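PDB 3UZO: branched-chain-amino-acid aminotransferase from Deinococcus radiodurans, which probably transfers the amino group between leucine, valine or isoleucine and 2-oxoglutarate, using pyridoxal 5'-phosphate as cofactor. Local coordinates for residues Asn184-Asp189 and Arg220-Val225; Thr232-Glu237 and Asp287-Glu292; Ile60-Gly65 and Ile149-Asn154. All blocks are in the same frame, centred on the assembly; numbering follows the deposited sequence.

Contact 1: Asn184-Asp189 and Arg220-Val225; sequences NFITSD and RDFADV
Ile-186 lies over the ring of Phe-222, the two side chains at about a right angle. CB of Ile-186 sits above the middle of the ring, 3.7 Å from its centroid and almost on the ring normal, a CH-pi contact. CG2 meets ring atoms CG and CD1. CG1, anti to the backbone N (chi1 -178°), carries CD1 to Phe-222 CE1 (3.6 Å) and onto one face of the Arg-220 guanidinium, 3.5 Å from NH2. Two residues on from Ile-186, Ser-188 CB presses tightly on CG1 of Val-225. Two backbone bonds join the two segments: Ala-223 N to Asn-184 O (2.9 Å) and Ile-186 N to Asp-224 O (3.2 Å). On the other face of the sheet the Phe-185 ring takes Ala-223 CB over one face and CB of Asp-224 near CE2. A water links Asn-184 ND2, which also bonds Glu-326, to Asp-221 O. Asp-221, at positive phi, closes helix 204-219 in a Schellman motif, and Ala-217 of that helix packs on Ile-186, Phe-222 and Val-225. Parallel strands joined through a helix make this a beta-alpha-beta crossover, with the side chain of Asp-224 about 7 Å, nearest atoms, from the bound pyridoxal 5'-phosphate.

Contact 2: Thr232-Glu237 and Asp287-Glu292; sequences THTTIE and DIRIDE
Thr-235 and Arg-289 face each other at a single backbone bridge, their CA atoms 4.2 Å apart, where two irregular loops meet without forming a strand pair. On one flank Ile-290 N donates to Thr-234 O at 3.0 Å, tilted 27° from the carbonyl plane; on the other, Ile-236 N reaches Ile-288 O at 2.9 Å, nearly in line with the C=O bond. That second oxygen is gripped twice. The hydroxyl of Thr-235, swung opposite its own backbone N by a chi1 of 175°, also donates to Ile-288 O, at 3.2 Å from OG1, but comes from well above the carbonyl plane. The side chain and the next backbone N-H thus hold one acceptor from different directions.

Arg-289 to Glu-292 is a type I beta turn, closed by a bond from Glu-292 N to Arg-289 O, which turns the chain between strands 282-286 and 296-302. A side chain reinforces it: Arg-289 N donates to Glu-292 OE2 from above the carboxylate plane. CB of Arg-289 points away from segment 232-237 overall yet touches Thr-234 O, while its NE forms a salt bridge with Asp-291 OD1 at 2.9 Å, on the syn side of the carboxylate.

The apolar part of the contact lies with Ile-236. Its CG1 touches Ile-290 CG2 at 3.8 Å and its CD1 reaches Ile-288 CG2 at 4.0 Å. Phe-244 of strand 243-248 packs against both Ile-236 and Ile-288, and Val-255 and Pro-257 of strand 253-257 also touch Ile-288, which ties the loops to the mixed sheet. Asp-229 OD1 accepts the backbone N-H groups of both Thr-234 and Thr-235.

Contact 3: Ile60-Gly65 and Ile149-Asn154; sequences IHLAEG and IGVGDN
Leu-62 and Val-151 meet at about a right angle, CB of the leucine 4.0 Å from CG1 of the valine, with Leu-62 CD2 against the same methyl. Two residues earlier in each strand, Ile-60 CG2 touches the tip, CD1, of Ile-149, the two side chains sliding past each other in opposite directions. Ala-63 also packs closely: its CB lies 3.4 Å from Gly-152 C and 3.3 Å from Asp-153 OD2. With chi1 at -72° the aspartate carboxylate turns back to segment 60-65 although its CB points away from it.

No direct hydrogen bond crosses; water does the polar work. One molecule accepts from Ala-63 N, at 3.0 Å, and from Gly-152 N, at 2.9 Å, joining the two backbones. A second donates to Asp-153 OD2 and takes a weak bond from Gly-65 N. Gly-65 also makes a CA-H...O contact, its CA 3.4 Å from Asn-154 O. Gly-152, at phi 92° and psi 159°, adopts backbone angles suited to a residue without CB.

Strand 59-63 pairs antiparallel with its counterpart in the second subunit, and Glu-64 forms a salt bridge with Arg-39 of that subunit. Strand 141-151 is hydrogen-bonded to strand 162-172, while helix 67-70 packs on Leu-62, Ile-149 and Asn-154, beside the glutamate-binding Tyr-71.

How the contacts relate
Contacts 1 and 2 are neighbours, with centres about 15 Å apart, and touch where the carbonyls of Ser-188 and Asp-189 approach His-233 CE1. The centre of contact 3 lies about 36 Å from that of contact 1. It is the most buried and the one whose sheet runs on into the second subunit; contacts 1 and 2 are partly buried, and no other chain touches contact 2. No two share an element, though the 232-237 loop of contact 2 follows strand 224-225 of contact 1. Their chemistry follows place: parallel strands and an aromatic face in contact 1, backbone and hydroxyl bonds between loops in contact 2, aliphatic side chains with bridging waters in contact 3.

Contact 1: Asn184-Asp189 and Arg220-Val225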
loop_
_atom_site.group_PDB
_atom_site.type_symbol
_atom_site.label_atom_id
_atom_site.label_comp_id
_atom_site.label_asym_id
_atom_site.label_seq_id
_atom_site.Cartn_x
_atom_site.Cartn_y
_atom_site.Cartn_z
ATOM N N ASN A 184 -18.902 -16.466 9.616
ATOM C CA ASN A 184 -17.750 -16.765 10.448
ATOM C C ASN A 184 -16.466 -16.113 9.961
ATOM O O ASN A 184 -16.296 -15.835 8.771
ATOM C CB ASN A 184 -17.568 -18.283 10.550
ATOM C CG ASN A 184 -18.851 -18.993 10.955
ATOM O OD1 ASN A 184 -19.591 -18.514 11.817
ATOM N ND2 ASN A 184 -19.116 -20.144 10.340
ATOM N N PHE A 185 -15.568 -15.859 10.902
ATOM C CA PHE A 185 -14.291 -15.237 10.604
ATOM C C PHE A 185 -13.182 -16.093 11.216
ATOM O O PHE A 185 -13.434 -16.885 12.132
ATOM C CB PHE A 185 -14.262 -13.809 11.167
ATOM C CG PHE A 185 -15.250 -12.876 10.510
ATOM C CD1 PHE A 185 -16.617 -13.014 10.731
ATOM C CD2 PHE A 185 -14.812 -11.878 9.645
ATOM C CE1 PHE A 185 -17.540 -12.172 10.097
ATOM C CE2 PHE A 185 -15.724 -11.028 9.005
ATOM C CZ PHE A 185 -17.090 -11.177 9.232
ATOM N N ILE A 186 -11.964 -15.932 10.711
ATOM C CA ILE A 186 -10.837 -16.716 11.188
ATOM C C ILE A 186 -9.581 -15.873 11.430
ATOM O O ILE A 186 -9.307 -14.916 10.701
ATOM C CB ILE A 186 -10.522 -17.844 10.171
ATOM C CG1 ILE A 186 -9.379 -18.717 10.671
ATOM C CG2 ILE A 186 -10.207 -17.235 8.801
ATOM C CD1 ILE A 186 -9.186 -20.007 9.839
ATOM N N THR A 187 -8.833 -16.232 12.469
ATOM C CA THR A 187 -7.602 -15.537 12.824
ATOM C C THR A 187 -6.551 -15.820 11.761
ATOM O O THR A 187 -6.668 -16.791 11.011
ATOM C CB THR A 187 -7.067 -16.021 14.195
ATOM O OG1 THR A 187 -8.005 -15.681 15.222
ATOM C CG2 THR A 187 -5.728 -15.379 14.510
ATOM N N SER A 188 -5.534 -14.968 11.693
ATOM C CA SER A 188 -4.457 -15.137 10.729
ATOM C C SER A 188 -3.114 -14.704 11.299
ATOM O O SER A 188 -3.046 -13.823 12.162
ATOM C CB SER A 188 -4.740 -14.321 9.464
ATOM O OG SER A 188 -3.679 -14.458 8.536
ATOM N N ASP A 189 -2.050 -15.342 10.818
ATOM C CA ASP A 189 -0.691 -15.008 11.235
ATOM C C ASP A 189 -0.256 -13.728 10.527
ATOM O O ASP A 189 0.653 -13.032 10.984
ATOM C CB ASP A 189 0.280 -16.132 10.860
ATOM C CG ASP A 189 0.178 -17.333 11.787
ATOM O OD1 ASP A 189 0.788 -18.376 11.467
ATOM O OD2 ASP A 189 -0.497 -17.231 12.834
ATOM N N ARG A 220 -11.380 -21.405 3.119
ATOM C CA ARG A 220 -11.737 -22.237 4.263
ATOM C C ARG A 220 -13.196 -21.994 4.633
ATOM O O ARG A 220 -13.646 -22.376 5.713
ATOM C CB ARG A 220 -10.848 -21.898 5.458
ATOM C CG ARG A 220 -9.355 -22.005 5.183
ATOM C CD ARG A 220 -8.770 -23.346 5.599
ATOM N NE ARG A 220 -8.374 -23.386 7.007
ATOM C CZ ARG A 220 -9.221 -23.404 8.034
ATOM N NH1 ARG A 220 -10.529 -23.386 7.822
ATOM N NH2 ARG A 220 -8.759 -23.449 9.277
ATOM N N ASP A 221 -13.919 -21.337 3.730
ATOM C CA ASP A 221 -15.333 -21.032 3.917
ATOM C C ASP A 221 -15.646 -19.918 4.914
ATOM O O ASP A 221 -16.784 -19.794 5.367
ATOM C CB ASP A 221 -16.101 -22.298 4.305
ATOM C CG ASP A 221 -16.024 -23.370 3.240
ATOM O OD1 ASP A 221 -16.361 -23.069 2.074
ATOM O OD2 ASP A 221 -15.630 -24.512 3.565
ATOM N N PHE A 222 -14.646 -19.111 5.257
ATOM C CA PHE A 222 -14.870 -17.998 6.173
ATOM C C PHE A 222 -15.102 -16.727 5.367
ATOM O O PHE A 222 -14.587 -16.586 4.259
ATOM C CB PHE A 222 -13.675 -17.791 7.099
ATOM C CG PHE A 222 -13.455 -18.916 8.063
ATOM C CD1 PHE A 222 -12.650 -19.998 7.720
ATOM C CD2 PHE A 222 -14.063 -18.899 9.314
ATOM C CE1 PHE A 222 -12.454 -21.050 8.616
ATOM C CE2 PHE A 222 -13.874 -19.945 10.215
ATOM C CZ PHE A 222 -13.068 -21.022 9.865
ATOM N N ALA A 223 -15.881 -15.809 5.928
ATOM C CA ALA A 223 -16.188 -14.550 5.265
ATOM C C ALA A 223 -14.941 -13.690 5.114
ATOM O O ALA A 223 -14.725 -13.074 4.067
ATOM C CB ALA A 223 -17.259 -13.787 6.056
ATOM N N ASP A 224 -14.116 -13.663 6.155
ATOM C CA ASP A 224 -12.910 -12.851 6.137
ATOM C C ASP A 224 -12.046 -13.184 7.352
ATOM O O ASP A 224 -12.378 -14.052 8.161
ATOM C CB ASP A 224 -13.309 -11.367 6.174
ATOM C CG ASP A 224 -12.189 -10.427 5.742
ATOM O OD1 ASP A 224 -12.361 -9.200 5.918
ATOM O OD2 ASP A 224 -11.147 -10.895 5.228
ATOM N N VAL A 225 -10.932 -12.477 7.473
ATOM C CA VAL A 225 -10.021 -12.672 8.585
ATOM C C VAL A 225 -10.272 -11.591 9.626
ATOM O O VAL A 225 -10.638 -10.464 9.289
ATOM C CB VAL A 225 -8.536 -12.560 8.116
ATOM C CG1 VAL A 225 -7.608 -12.404 9.316
ATOM C CG2 VAL A 225 -8.145 -13.791 7.313
HETATM O O HOH W 1 -17.738 -20.992 8.185
#

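Contact 2: Thr232-Glu237 and Asp287-Glu292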
loop_
_atom_site.group_PDB
_atom_site.type_symbol
_atom_site.label_atom_id
_atom_site.label_comp_id
_atom_site.label_asym_id
_atom_site.label_seq_id
_atom_site.Cartn_x
_atom_site.Cartn_y
_atom_site.Cartn_z
ATOM N N THR A 232 1.889 -8.264 18.930
ATOM C CA THR A 232 1.832 -9.474 19.747
ATOM C C THR A 232 0.774 -10.504 19.361
ATOM O O THR A 232 0.835 -11.645 19.811
ATOM C CB THR A 232 1.600 -9.122 21.236
ATOM O OG1 THR A 232 0.232 -8.745 21.435
ATOM C CG2 THR A 232 2.492 -7.965 21.657
ATOM N N HIS A 233 -0.190 -10.106 18.537
ATOM C CA HIS A 233 -1.267 -11.008 18.135
ATOM C C HIS A 233 -2.004 -11.567 19.359
ATOM O O HIS A 233 -2.236 -12.771 19.469
ATOM C CB HIS A 233 -0.716 -12.155 17.278
ATOM C CG HIS A 233 -0.538 -11.791 15.836
ATOM N ND1 HIS A 233 -1.191 -12.450 14.817
ATOM C CD2 HIS A 233 0.183 -10.809 15.248
ATOM C CE1 HIS A 233 -0.881 -11.888 13.663
ATOM N NE2 HIS A 233 -0.049 -10.890 13.896
ATOM N N THR A 234 -2.383 -10.676 20.269
ATOM C CA THR A 234 -3.082 -11.083 21.484
ATOM C C THR A 234 -4.470 -10.459 21.596
ATOM O O THR A 234 -5.365 -11.004 22.252
ATOM C CB THR A 234 -2.268 -10.695 22.728
ATOM O OG1 THR A 234 -2.149 -9.269 22.798
ATOM C CG2 THR A 234 -0.870 -11.296 22.648
ATOM N N THR A 235 -4.649 -9.315 20.949
ATOM C CA THR A 235 -5.924 -8.626 20.998
ATOM C C THR A 235 -6.515 -8.478 19.600
ATOM O O THR A 235 -5.799 -8.534 18.607
ATOM C CB THR A 235 -5.761 -7.239 21.639
ATOM O OG1 THR A 235 -7.004 -6.533 21.576
ATOM C CG2 THR A 235 -4.700 -6.444 20.919
ATOM N N ILE A 236 -7.828 -8.300 19.533
ATOM C CA ILE A 236 -8.511 -8.146 18.255
ATOM C C ILE A 236 -8.356 -6.723 17.726
ATOM O O ILE A 236 -8.418 -5.762 18.486
ATOM C CB ILE A 236 -10.005 -8.484 18.401
ATOM C CG1 ILE A 236 -10.154 -9.977 18.724
ATOM C CG2 ILE A 236 -10.766 -8.109 17.123
ATOM C CD1 ILE A 236 -11.571 -10.413 19.000
ATOM N N GLU A 237 -8.135 -6.601 16.419
ATOM C CA GLU A 237 -7.990 -5.303 15.773
ATOM C C GLU A 237 -9.290 -5.021 15.022
ATOM O O GLU A 237 -10.137 -4.256 15.496
ATOM C CB GLU A 237 -6.806 -5.328 14.798
ATOM C CG GLU A 237 -5.438 -5.312 15.484
ATOM C CD GLU A 237 -4.915 -3.900 15.685
ATOM O OE1 GLU A 237 -4.599 -3.239 14.668
ATOM O OE2 GLU A 237 -4.825 -3.449 16.850
ATOM N N ASP A 287 -9.272 -3.136 25.167
ATOM C CA ASP A 287 -8.720 -4.382 24.669
ATOM C C ASP A 287 -9.700 -5.536 24.741
ATOM O O ASP A 287 -10.462 -5.666 25.691
ATOM C CB ASP A 287 -7.459 -4.770 25.446
ATOM C CG ASP A 287 -6.304 -3.834 25.193
ATOM O OD1 ASP A 287 -6.043 -3.514 24.016
ATOM O OD2 ASP A 287 -5.646 -3.429 26.172
ATOM N N ILE A 288 -9.675 -6.367 23.710
ATOM C CA ILE A 288 -10.510 -7.555 23.662
ATOM C C ILE A 288 -9.529 -8.652 23.271
ATOM O O ILE A 288 -9.170 -8.778 22.102
ATOM C CB ILE A 288 -11.611 -7.438 22.594
ATOM C CG1 ILE A 288 -12.515 -6.240 22.912
ATOM C CG2 ILE A 288 -12.412 -8.735 22.531
ATOM C CD1 ILE A 288 -13.788 -6.172 22.076
ATOM N N ARG A 289 -9.068 -9.416 24.256
ATOM C CA ARG A 289 -8.113 -10.495 24.005
ATOM C C ARG A 289 -8.794 -11.633 23.253
ATOM O O ARG A 289 -9.962 -11.937 23.510
ATOM C CB ARG A 289 -7.538 -11.014 25.331
ATOM C CG ARG A 289 -6.701 -9.995 26.107
ATOM C CD ARG A 289 -6.214 -10.575 27.435
ATOM N NE ARG A 289 -5.408 -11.777 27.238
ATOM C CZ ARG A 289 -4.104 -11.777 26.977
ATOM N NH1 ARG A 289 -3.437 -10.634 26.886
ATOM N NH2 ARG A 289 -3.467 -12.927 26.794
ATOM N N ILE A 290 -8.078 -12.262 22.325
ATOM C CA ILE A 290 -8.671 -13.356 21.564
ATOM C C ILE A 290 -8.913 -14.586 22.416
ATOM O O ILE A 290 -9.599 -15.505 21.985
ATOM C CB ILE A 290 -7.809 -13.794 20.351
ATOM C CG1 ILE A 290 -6.402 -13.212 20.451
ATOM C CG2 ILE A 290 -8.511 -13.420 19.060
ATOM C CD1 ILE A 290 -5.537 -13.904 21.469
ATOM N N ASP A 291 -8.359 -14.601 23.625
ATOM C CA ASP A 291 -8.525 -15.753 24.504
ATOM C C ASP A 291 -9.646 -15.563 25.528
ATOM O O ASP A 291 -9.863 -16.417 26.387
ATOM C CB ASP A 291 -7.199 -16.061 25.215
ATOM C CG ASP A 291 -6.911 -15.107 26.360
ATOM O OD1 ASP A 291 -7.074 -13.880 26.188
ATOM O OD2 ASP A 291 -6.510 -15.586 27.440
ATOM N N GLU A 292 -10.358 -14.444 25.443
ATOM C CA GLU A 292 -11.455 -14.185 26.374
ATOM C C GLU A 292 -12.757 -13.909 25.647
ATOM O O GLU A 292 -13.550 -13.079 26.076
ATOM C CB GLU A 292 -11.123 -13.012 27.298
ATOM C CG GLU A 292 -10.711 -11.747 26.578
ATOM C CD GLU A 292 -10.456 -10.590 27.529
ATOM O OE1 GLU A 292 -10.031 -10.848 28.678
ATOM O OE2 GLU A 292 -10.665 -9.428 27.118
#

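Contact 3: Ile60-Gly65 and Ile149-Asn154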
loop_
_atom_site.group_PDB
_atom_site.type_symbol
_atom_site.label_atom_id
_atom_site.label_comp_id
_atom_site.label_asym_id
_atom_site.label_seq_id
_atom_site.Cartn_x
_atom_site.Cartn_y
_atom_site.Cartn_z
ATOM N N ILE A 60 -9.650 6.156 -15.793
ATOM C CA ILE A 60 -8.704 7.159 -15.318
ATOM C C ILE A 60 -7.513 7.118 -16.269
ATOM O O ILE A 60 -7.100 6.046 -16.719
ATOM C CB ILE A 60 -8.225 6.855 -13.871
ATOM C CG1 ILE A 60 -9.371 7.087 -12.882
ATOM C CG2 ILE A 60 -7.023 7.744 -13.507
ATOM C CD1 ILE A 60 -9.807 8.545 -12.747
ATOM N N HIS A 61 -6.987 8.290 -16.602
ATOM C CA HIS A 61 -5.845 8.388 -17.504
ATOM C C HIS A 61 -4.709 9.046 -16.720
ATOM O O HIS A 61 -4.849 10.176 -16.260
ATOM C CB HIS A 61 -6.228 9.240 -18.713
ATOM C CG HIS A 61 -7.506 8.809 -19.365
ATOM N ND1 HIS A 61 -7.605 7.662 -20.122
ATOM C CD2 HIS A 61 -8.749 9.344 -19.328
ATOM C CE1 HIS A 61 -8.856 7.506 -20.521
ATOM N NE2 HIS A 61 -9.570 8.513 -20.051
ATOM N N LEU A 62 -3.602 8.336 -16.542
ATOM C CA LEU A 62 -2.484 8.893 -15.780
ATOM C C LEU A 62 -1.099 8.501 -16.262
ATOM O O LEU A 62 -0.932 7.509 -16.973
ATOM C CB LEU A 62 -2.600 8.530 -14.296
ATOM C CG LEU A 62 -3.239 7.222 -13.814
ATOM C CD1 LEU A 62 -3.009 6.052 -14.772
ATOM C CD2 LEU A 62 -2.682 6.929 -12.428
ATOM N N ALA A 63 -0.109 9.288 -15.842
ATOM C CA ALA A 63 1.284 9.065 -16.216
ATOM C C ALA A 63 1.717 7.674 -15.787
ATOM O O ALA A 63 1.342 7.204 -14.712
ATOM C CB ALA A 63 2.176 10.119 -15.570
ATOM N N GLU A 64 2.502 7.018 -16.636
ATOM C CA GLU A 64 2.974 5.666 -16.355
ATOM C C GLU A 64 3.777 5.613 -15.069
ATOM O O GLU A 64 3.860 4.566 -14.429
ATOM C CB GLU A 64 3.824 5.137 -17.521
ATOM C CG GLU A 64 5.103 5.931 -17.797
ATOM C CD GLU A 64 5.800 5.480 -19.076
ATOM O OE1 GLU A 64 5.295 4.543 -19.727
ATOM O OE2 GLU A 64 6.848 6.063 -19.430
ATOM N N GLY A 65 4.363 6.744 -14.690
ATOM C CA GLY A 65 5.147 6.790 -13.468
ATOM C C GLY A 65 4.402 7.353 -12.267
ATOM O O GLY A 65 5.014 7.610 -11.225
ATOM N N ILE A 149 -5.689 10.169 -5.731
ATOM C CA ILE A 149 -4.506 9.464 -6.207
ATOM C C ILE A 149 -3.453 10.450 -6.683
ATOM O O ILE A 149 -3.786 11.498 -7.247
ATOM C CB ILE A 149 -4.850 8.531 -7.397
ATOM C CG1 ILE A 149 -5.625 9.317 -8.467
ATOM C CG2 ILE A 149 -5.668 7.340 -6.911
ATOM C CD1 ILE A 149 -5.931 8.535 -9.728
ATOM N N GLY A 150 -2.190 10.106 -6.447
ATOM C CA GLY A 150 -1.090 10.943 -6.888
ATOM C C GLY A 150 -0.813 10.639 -8.352
ATOM O O GLY A 150 -0.717 9.467 -8.738
ATOM N N VAL A 151 -0.687 11.676 -9.174
ATOM C CA VAL A 151 -0.439 11.471 -10.598
ATOM C C VAL A 151 0.662 12.380 -11.144
ATOM O O VAL A 151 1.320 13.095 -10.385
ATOM C CB VAL A 151 -1.725 11.689 -11.414
ATOM C CG1 VAL A 151 -2.826 10.740 -10.918
ATOM C CG2 VAL A 151 -2.168 13.137 -11.305
ATOM N N GLY A 152 0.853 12.345 -12.462
ATOM C CA GLY A 152 1.890 13.147 -13.088
ATOM C C GLY A 152 3.194 12.375 -13.200
ATOM O O GLY A 152 3.416 11.405 -12.470
ATOM N N ASP A 153 4.064 12.808 -14.109
ATOM C CA ASP A 153 5.351 12.153 -14.325
ATOM C C ASP A 153 6.213 12.065 -13.068
ATOM O O ASP A 153 6.332 13.027 -12.309
ATOM C CB ASP A 153 6.113 12.878 -15.438
ATOM C CG ASP A 153 5.513 12.623 -16.813
ATOM O OD1 ASP A 153 5.773 13.415 -17.746
ATOM O OD2 ASP A 153 4.788 11.619 -16.963
ATOM N N ASN A 154 6.829 10.903 -12.862
ATOM C CA ASN A 154 7.670 10.683 -11.691
ATOM C C ASN A 154 8.355 9.316 -11.745
ATOM O O ASN A 154 7.912 8.428 -12.474
ATOM C CB ASN A 154 6.799 10.786 -10.434
ATOM C CG ASN A 154 7.553 10.458 -9.165
ATOM O OD1 ASN A 154 7.802 9.288 -8.856
ATOM N ND2 ASN A 154 7.924 11.490 -8.422
HETATM O O HOH W 2 -0.747 11.999 -14.822
HETATM O O HOH W 3 5.673 9.009 -15.748
#